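Endonuclease EndoMS (Thermococcus kodakarensis KOD1, PDB 5GKE) is a mismatch restriction endonuclease that binds double-stranded DNA and cleaves it with a magnesium-dependent nuclease domain. Local coordinates at residues S19-L31 / Y113-E125. The protein carries 1 engineered substitution. Residues are numbered along the deposited sequence; the frame is centred on the assembly and turned at random.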
loop_
_atom_site.group_PDB
_atom_site.type_symbol
_atom_site.label_atom_id
_atom_site.label_comp_id
_atom_site.label_asym_id
_atom_site.label_seq_id
_atom_site.Cartn_x
_atom_site.Cartn_y
_atom_site.Cartn_z
ATOM N N SER A 19 -11.232 6.980 -30.647
ATOM C CA SER A 19 -12.563 6.405 -30.628
ATOM C C SER A 19 -12.774 5.456 -29.446
ATOM O O SER A 19 -13.777 5.556 -28.733
ATOM C CB SER A 19 -12.828 5.677 -31.958
ATOM O OG SER A 19 -14.078 5.009 -31.924
ATOM N N LEU A 20 -11.822 4.549 -29.231
ATOM C CA LEU A 20 -11.939 3.562 -28.147
ATOM C C LEU A 20 -11.763 4.151 -26.769
ATOM O O LEU A 20 -12.507 3.814 -25.848
ATOM C CB LEU A 20 -10.927 2.446 -28.327
ATOM C CG LEU A 20 -11.414 1.369 -29.301
ATOM C CD1 LEU A 20 -10.473 0.171 -29.302
ATOM C CD2 LEU A 20 -12.798 0.946 -28.899
ATOM N N VAL A 21 -10.772 5.019 -26.607
ATOM C CA VAL A 21 -10.622 5.696 -25.327
ATOM C C VAL A 21 -11.924 6.401 -24.966
ATOM O O VAL A 21 -12.483 6.171 -23.889
ATOM C CB VAL A 21 -9.487 6.702 -25.348
ATOM C CG1 VAL A 21 -9.473 7.459 -24.058
ATOM C CG2 VAL A 21 -8.151 5.979 -25.582
ATOM N N ASN A 22 -12.423 7.215 -25.897
ATOM C CA ASN A 22 -13.649 7.982 -25.687
ATOM C C ASN A 22 -14.789 7.090 -25.265
ATOM O O ASN A 22 -15.459 7.325 -24.251
ATOM C CB ASN A 22 -14.049 8.728 -26.957
ATOM C CG ASN A 22 -13.121 9.881 -27.283
ATOM O OD1 ASN A 22 -12.383 10.380 -26.420
ATOM N ND2 ASN A 22 -13.158 10.319 -28.542
ATOM N N SER A 23 -14.992 6.053 -26.063
ATOM C CA SER A 23 -16.051 5.096 -25.828
ATOM C C SER A 23 -15.937 4.462 -24.446
ATOM O O SER A 23 -16.935 4.325 -23.729
ATOM C CB SER A 23 -16.024 4.024 -26.909
ATOM O OG SER A 23 -16.885 2.962 -26.540
ATOM N N ALA A 24 -14.715 4.088 -24.077
ATOM C CA ALA A 24 -14.439 3.527 -22.753
ATOM C C ALA A 24 -14.933 4.446 -21.646
ATOM O O ALA A 24 -15.705 4.023 -20.779
ATOM C CB ALA A 24 -12.960 3.259 -22.591
ATOM N N LEU A 25 -14.510 5.709 -21.690
ATOM C CA LEU A 25 -14.907 6.678 -20.658
ATOM C C LEU A 25 -16.415 6.904 -20.633
ATOM O O LEU A 25 -17.047 6.887 -19.577
ATOM C CB LEU A 25 -14.191 8.006 -20.876
ATOM C CG LEU A 25 -12.677 7.832 -20.940
ATOM C CD1 LEU A 25 -11.999 9.162 -21.192
ATOM C CD2 LEU A 25 -12.169 7.197 -19.662
ATOM N N LEU A 26 -16.990 7.106 -21.811
ATOM C CA LEU A 26 -18.424 7.294 -21.938
ATOM C C LEU A 26 -19.241 6.111 -21.417
ATOM O O LEU A 26 -20.265 6.299 -20.771
ATOM C CB LEU A 26 -18.762 7.557 -23.405
ATOM C CG LEU A 26 -19.888 8.535 -23.727
ATOM C CD1 LEU A 26 -19.915 9.669 -22.725
ATOM C CD2 LEU A 26 -19.666 9.066 -25.119
ATOM N N GLU A 27 -18.782 4.891 -21.687
ATOM C CA GLU A 27 -19.543 3.694 -21.330
ATOM C C GLU A 27 -19.259 3.156 -19.933
ATOM O O GLU A 27 -19.796 2.122 -19.554
ATOM C CB GLU A 27 -19.282 2.593 -22.347
ATOM C CG GLU A 27 -19.745 2.945 -23.751
ATOM C CD GLU A 27 -19.439 1.857 -24.748
ATOM O OE1 GLU A 27 -19.695 0.675 -24.434
ATOM O OE2 GLU A 27 -18.933 2.180 -25.840
ATOM N N GLU A 28 -18.419 3.853 -19.175
ATOM C CA GLU A 28 -17.995 3.363 -17.865
ATOM C C GLU A 28 -17.341 1.986 -17.999
ATOM O O GLU A 28 -17.568 1.113 -17.180
ATOM C CB GLU A 28 -19.179 3.279 -16.906
ATOM C CG GLU A 28 -19.311 4.429 -15.932
ATOM C CD GLU A 28 -20.464 4.229 -14.959
ATOM O OE1 GLU A 28 -21.414 3.483 -15.297
ATOM O OE2 GLU A 28 -20.416 4.810 -13.854
ATOM N N ALA A 29 -16.565 1.789 -19.060
ATOM C CA ALA A 29 -15.876 0.521 -19.286
ATOM C C ALA A 29 -14.444 0.589 -18.777
ATOM O O ALA A 29 -13.978 1.632 -18.325
ATOM C CB ALA A 29 -15.887 0.151 -20.779
ATOM N N MET A 30 -13.733 -0.525 -18.876
ATOM C CA MET A 30 -12.326 -0.510 -18.537
ATOM C C MET A 30 -11.469 -0.335 -19.774
ATOM O O MET A 30 -11.664 -0.999 -20.793
ATOM C CB MET A 30 -11.938 -1.772 -17.783
ATOM C CG MET A 30 -12.339 -1.683 -16.335
ATOM S SD MET A 30 -11.370 -2.763 -15.293
ATOM C CE MET A 30 -12.451 -4.169 -15.269
ATOM N N LEU A 31 -10.522 0.582 -19.671
ATOM C CA LEU A 31 -9.601 0.828 -20.748
ATOM C C LEU A 31 -8.307 0.126 -20.425
ATOM O O LEU A 31 -7.791 0.244 -19.310
ATOM C CB LEU A 31 -9.377 2.323 -20.949
ATOM C CG LEU A 31 -8.594 2.697 -22.201
ATOM C CD1 LEU A 31 -9.405 2.327 -23.411
ATOM C CD2 LEU A 31 -8.288 4.185 -22.179
ATOM N N TYR A 113 0.523 -0.402 -29.062
ATOM C CA TYR A 113 0.474 -1.755 -29.620
ATOM C C TYR A 113 -0.927 -2.337 -29.554
ATOM O O TYR A 113 -1.344 -3.105 -30.418
ATOM C CB TYR A 113 1.423 -2.693 -28.882
ATOM C CG TYR A 113 2.833 -2.186 -28.711
ATOM C CD1 TYR A 113 3.673 -2.018 -29.810
ATOM C CD2 TYR A 113 3.343 -1.909 -27.442
ATOM C CE1 TYR A 113 4.978 -1.561 -29.653
ATOM C CE2 TYR A 113 4.644 -1.457 -27.282
ATOM C CZ TYR A 113 5.455 -1.288 -28.387
ATOM O OH TYR A 113 6.743 -0.843 -28.230
ATOM N N MET A 114 -1.645 -2.012 -28.497
ATOM C CA MET A 114 -3.019 -2.468 -28.392
ATOM C C MET A 114 -3.834 -1.482 -27.568
ATOM O O MET A 114 -3.312 -0.856 -26.645
ATOM C CB MET A 114 -3.075 -3.868 -27.770
ATOM C CG MET A 114 -4.445 -4.517 -27.854
ATOM S SD MET A 114 -4.634 -5.891 -26.701
ATOM C CE MET A 114 -5.108 -4.964 -25.229
ATOM N N VAL A 115 -5.105 -1.345 -27.915
ATOM C CA VAL A 115 -6.066 -0.639 -27.084
ATOM C C VAL A 115 -7.303 -1.516 -26.974
ATOM O O VAL A 115 -7.685 -2.186 -27.925
ATOM C CB VAL A 115 -6.424 0.756 -27.655
ATOM C CG1 VAL A 115 -6.841 0.659 -29.109
ATOM C CG2 VAL A 115 -7.524 1.396 -26.840
ATOM N N SER A 116 -7.924 -1.533 -25.808
ATOM C CA SER A 116 -9.065 -2.404 -25.602
ATOM C C SER A 116 -10.074 -1.785 -24.667
ATOM O O SER A 116 -9.729 -1.043 -23.734
ATOM C CB SER A 116 -8.621 -3.762 -25.045
ATOM O OG SER A 116 -8.115 -3.612 -23.723
ATOM N N VAL A 117 -11.331 -2.104 -24.925
ATOM C CA VAL A 117 -12.413 -1.638 -24.093
ATOM C C VAL A 117 -13.100 -2.851 -23.523
ATOM O O VAL A 117 -13.537 -3.735 -24.260
ATOM C CB VAL A 117 -13.404 -0.766 -24.882
ATOM C CG1 VAL A 117 -14.640 -0.479 -24.060
ATOM C CG2 VAL A 117 -12.735 0.516 -25.307
ATOM N N PHE A 118 -13.180 -2.903 -22.201
ATOM C CA PHE A 118 -13.738 -4.056 -21.534
ATOM C C PHE A 118 -14.935 -3.594 -20.727
ATOM O O PHE A 118 -14.785 -2.934 -19.705
ATOM C CB PHE A 118 -12.665 -4.717 -20.655
ATOM C CG PHE A 118 -13.136 -5.932 -19.882
ATOM C CD1 PHE A 118 -14.234 -6.661 -20.283
ATOM C CD2 PHE A 118 -12.455 -6.338 -18.742
ATOM C CE1 PHE A 118 -14.641 -7.770 -19.558
ATOM C CE2 PHE A 118 -12.862 -7.440 -18.026
ATOM C CZ PHE A 118 -13.950 -8.156 -18.433
ATOM N N ARG A 119 -16.132 -3.977 -21.157
ATOM C CA ARG A 119 -17.297 -3.497 -20.451
ATOM C C ARG A 119 -17.577 -4.545 -19.414
ATOM O O ARG A 119 -18.335 -5.478 -19.642
ATOM C CB ARG A 119 -18.478 -3.306 -21.424
ATOM C CG ARG A 119 -18.014 -2.778 -22.788
ATOM C CD ARG A 119 -19.085 -2.622 -23.880
ATOM N NE ARG A 119 -18.669 -1.574 -24.822
ATOM C CZ ARG A 119 -17.744 -1.713 -25.775
ATOM N NH1 ARG A 119 -17.142 -2.883 -25.968
ATOM N NH2 ARG A 119 -17.425 -0.679 -26.557
ATOM N N ALA A 120 -17.064 -4.318 -18.215
ATOM C CA ALA A 120 -17.000 -5.405 -17.258
ATOM C C ALA A 120 -18.188 -5.310 -16.355
ATOM O O ALA A 120 -18.597 -4.224 -15.969
ATOM C CB ALA A 120 -15.704 -5.372 -16.465
ATOM N N GLU A 121 -18.754 -6.457 -16.036
ATOM C CA GLU A 121 -19.948 -6.510 -15.228
ATOM C C GLU A 121 -19.598 -7.277 -13.969
ATOM O O GLU A 121 -19.151 -8.415 -14.053
ATOM C CB GLU A 121 -21.070 -7.180 -16.011
ATOM C CG GLU A 121 -22.456 -7.030 -15.429
ATOM C CD GLU A 121 -23.520 -7.633 -16.341
ATOM O OE1 GLU A 121 -23.155 -8.393 -17.271
ATOM O OE2 GLU A 121 -24.718 -7.343 -16.131
ATOM N N ASP A 122 -19.667 -6.616 -12.820
ATOM C CA ASP A 122 -19.346 -7.275 -11.568
ATOM C C ASP A 122 -20.167 -6.711 -10.408
ATOM O O ASP A 122 -20.060 -5.528 -10.099
ATOM C CB ASP A 122 -17.838 -7.129 -11.337
ATOM C CG ASP A 122 -17.329 -7.893 -10.130
ATOM O OD1 ASP A 122 -16.135 -7.705 -9.797
ATOM O OD2 ASP A 122 -18.096 -8.659 -9.511
ATOM N N TYR A 123 -20.984 -7.547 -9.775
ATOM C CA TYR A 123 -21.757 -7.153 -8.591
ATOM C C TYR A 123 -21.229 -7.699 -7.271
ATOM O O TYR A 123 -21.890 -7.589 -6.240
ATOM C CB TYR A 123 -23.221 -7.541 -8.778
ATOM C CG TYR A 123 -23.729 -6.997 -10.081
ATOM C CD1 TYR A 123 -23.952 -7.830 -11.158
ATOM C CD2 TYR A 123 -23.902 -5.635 -10.259
ATOM C CE1 TYR A 123 -24.379 -7.332 -12.360
ATOM C CE2 TYR A 123 -24.329 -5.127 -11.457
ATOM C CZ TYR A 123 -24.571 -5.982 -12.508
ATOM O OH TYR A 123 -25.000 -5.492 -13.722
ATOM N N GLU A 124 -20.073 -8.343 -7.310
ATOM C CA GLU A 124 -19.587 -9.072 -6.146
ATOM C C GLU A 124 -18.511 -8.330 -5.355
ATOM O O GLU A 124 -17.616 -7.707 -5.928
ATOM C CB GLU A 124 -19.044 -10.431 -6.588
ATOM C CG GLU A 124 -20.116 -11.417 -7.026
ATOM C CD GLU A 124 -20.860 -12.016 -5.845
ATOM O OE1 GLU A 124 -20.362 -11.892 -4.699
ATOM O OE2 GLU A 124 -21.930 -12.617 -6.067
ATOM N N GLU A 125 -18.598 -8.425 -4.031
ATOM C CA GLU A 125 -17.588 -7.849 -3.146
ATOM C C GLU A 125 -16.747 -8.922 -2.471
ATOM O O GLU A 125 -17.250 -9.975 -2.094
ATOM C CB GLU A 125 -18.239 -6.974 -2.082
ATOM C CG GLU A 125 -18.914 -5.734 -2.642
ATOM C CD GLU A 125 -19.553 -4.902 -1.559
ATOM O OE1 GLU A 125 -19.607 -5.389 -0.408
ATOM O OE2 GLU A 125 -19.988 -3.766 -1.849
#
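R119 sets CG anti to its carbonyl carbon (chi1 -37°) and runs extended to NE, which carries the guanidinium back over V117 to E27, whose own CG is anti to its carbonyl carbon. NE donates in the guanidinium plane to the syn side of E27 OE1, 2.5 Å away and nearly straight, while V117 CG1 lies 3.7 Å above the centre of the guanidinium plane. V117 divides its branches: CG1 meets A29 CB at 3.6 Å, and CG2 wedges against L20 CD2 and A24 CB. Beside it, L20 CD1 packs on V115 CG1 at 3.7 Å. After the Schellman motif at E28 the chain enters the antiparallel sheet; M30 N donates to F118 O at 2.8 Å, and F118 N donates back to M30 O. On the sheet face of M30 and F118, M30 CE reaches A120 CB at 3.7 Å; the F118 ring stacks on F34 of the second subunit. Helix 14-27 is packed on strand 111-118 of the PH-like domain. A methionine in place of R119 would probably leave the E27 carboxylate without its cationic mate. Through NH1, R119 ties E27 to T7 of strand 6-10 and to D4 O just before it, its charge probably balanced by E27.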